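Local coordinates for protein tyrocidine synthetase 3 (Brevibacillus brevis, PDB 2JGP) that takes part in nonribosomal synthesis of the antibiotic tyrocidine, its carrier and condensation domains together probably forming a peptide bond between carrier-bound intermediates, at residues R146-S149 against L150-S153. Numbering follows the deposited sequence.
Sequences RHES and LRTS
Leu150 N donates to His147 O at 2.9 Å, and the leucine side chain lies beside that of the same residue, its CG 4.1 Å from His147 CB. The imidazole itself is held from beyond the turn, by Glu236, which also pairs with Arg146. One residue on, Arg151 N reaches Glu148 O at 2.9 Å, a second i to i+3 bond in succession. These two bonds make a single short turn of 3-10 helix, which links the end of helix 133-146 to strand 152-157 in the condensation domain. The strand pairs antiparallel with 160-165. Arg151 turns its side chain back across the loop: a bend at chi3 (-75°) lays the guanidinium over the backbone of Glu148, with NH2 3.6 Å from Glu148 CA and 3.3 Å from Glu148 CG. Carboxylate and guanidinium stand 79° apart and form no salt bridge, Glu148 OE2 staying 4.6 Å from Arg151 NH2; the acid pairs instead with Lys254. Arg151 NE bonds Ile144 O and NH1 bonds His166 O, so the arginine ties the last turn of the helix to the residue just after strand 160-165. Thr152 then closes the turn with its hydroxyl, OG1 donating to Glu148 O at 2.7 Å from the face opposite to that used by Arg151 N, so that one carbonyl is gripped from both sides. Its amide makes a weak bond to Ser149 O, while a water donates to both Ser149 O and Thr152 O and bridges turn and strand.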
loop_
_atom_site.group_PDB
_atom_site.type_symbol
_atom_site.label_atom_id
_atom_site.label_comp_id
_atom_site.label_asym_id
_atom_site.label_seq_id
_atom_site.Cartn_x
_atom_site.Cartn_y
_atom_site.Cartn_z
ATOM N N ARG A 146 -16.858 -4.443 17.195
ATOM C CA ARG A 146 -15.438 -4.804 17.293
ATOM C C ARG A 146 -14.486 -3.719 16.800
ATOM O O ARG A 146 -13.446 -3.477 17.416
ATOM C CB ARG A 146 -15.178 -6.099 16.510
ATOM C CG ARG A 146 -13.715 -6.503 16.374
ATOM C CD ARG A 146 -13.618 -7.880 15.724
ATOM N NE ARG A 146 -12.254 -8.233 15.330
ATOM C CZ ARG A 146 -11.309 -8.636 16.175
ATOM N NH1 ARG A 146 -11.542 -8.691 17.478
ATOM N NH2 ARG A 146 -10.111 -8.952 15.711
ATOM N N HIS A 147 -14.827 -3.089 15.679
ATOM C CA HIS A 147 -13.914 -2.177 14.995
ATOM C C HIS A 147 -14.332 -0.723 15.185
ATOM O O HIS A 147 -15.352 -0.298 14.647
ATOM C CB HIS A 147 -13.861 -2.526 13.504
ATOM C CG HIS A 147 -13.265 -3.869 13.221
ATOM N ND1 HIS A 147 -11.945 -4.166 13.488
ATOM C CD2 HIS A 147 -13.808 -4.997 12.709
ATOM C CE1 HIS A 147 -11.701 -5.419 13.149
ATOM N NE2 HIS A 147 -12.814 -5.946 12.673
ATOM N N GLU A 148 -13.540 0.037 15.948
ATOM C CA GLU A 148 -13.867 1.429 16.270
ATOM C C GLU A 148 -14.041 2.295 15.035
ATOM O O GLU A 148 -14.791 3.276 15.069
ATOM C CB GLU A 148 -12.802 2.075 17.166
ATOM C CG GLU A 148 -12.962 1.799 18.637
ATOM C CD GLU A 148 -12.050 2.647 19.518
ATOM O OE1 GLU A 148 -11.154 3.354 18.999
ATOM O OE2 GLU A 148 -12.233 2.587 20.750
ATOM N N SER A 149 -13.337 1.959 13.956
ATOM C CA SER A 149 -13.474 2.707 12.709
ATOM C C SER A 149 -14.907 2.643 12.166
ATOM O O SER A 149 -15.368 3.579 11.516
ATOM C CB SER A 149 -12.477 2.210 11.663
ATOM O OG SER A 149 -11.154 2.597 12.019
ATOM N N LEU A 150 -15.608 1.548 12.448
ATOM C CA LEU A 150 -17.014 1.411 12.048
ATOM C C LEU A 150 -17.989 2.120 13.003
ATOM O O LEU A 150 -19.210 2.095 12.783
ATOM C CB LEU A 150 -17.393 -0.072 11.927
ATOM C CG LEU A 150 -16.598 -0.873 10.890
ATOM C CD1 LEU A 150 -17.134 -2.294 10.793
ATOM C CD2 LEU A 150 -16.614 -0.180 9.516
ATOM N N ARG A 151 -17.462 2.727 14.066
ATOM C CA ARG A 151 -18.262 3.547 14.974
ATOM C C ARG A 151 -17.728 4.983 15.027
ATOM O O ARG A 151 -18.002 5.724 15.969
ATOM C CB ARG A 151 -18.274 2.916 16.367
ATOM C CG ARG A 151 -19.035 1.595 16.398
ATOM C CD ARG A 151 -18.980 0.897 17.752
ATOM N NE ARG A 151 -17.687 0.250 18.022
ATOM C CZ ARG A 151 -16.785 0.663 18.911
ATOM N NH1 ARG A 151 -16.979 1.754 19.642
ATOM N NH2 ARG A 151 -15.663 -0.024 19.066
ATOM N N THR A 152 -16.981 5.370 13.995
ATOM C CA THR A 152 -16.354 6.679 13.934
ATOM C C THR A 152 -17.129 7.602 12.997
ATOM O O THR A 152 -17.447 7.224 11.875
ATOM C CB THR A 152 -14.914 6.581 13.418
ATOM O OG1 THR A 152 -14.140 5.785 14.318
ATOM C CG2 THR A 152 -14.284 7.968 13.296
ATOM N N SER A 153 -17.427 8.805 13.478
ATOM C CA SER A 153 -17.959 9.875 12.647
ATOM C C SER A 153 -16.949 11.008 12.687
ATOM O O SER A 153 -15.995 10.962 13.465
ATOM C CB SER A 153 -19.310 10.351 13.169
ATOM O OG SER A 153 -19.196 10.989 14.432
HETATM O O HOH W 1 -17.917 4.694 10.855
#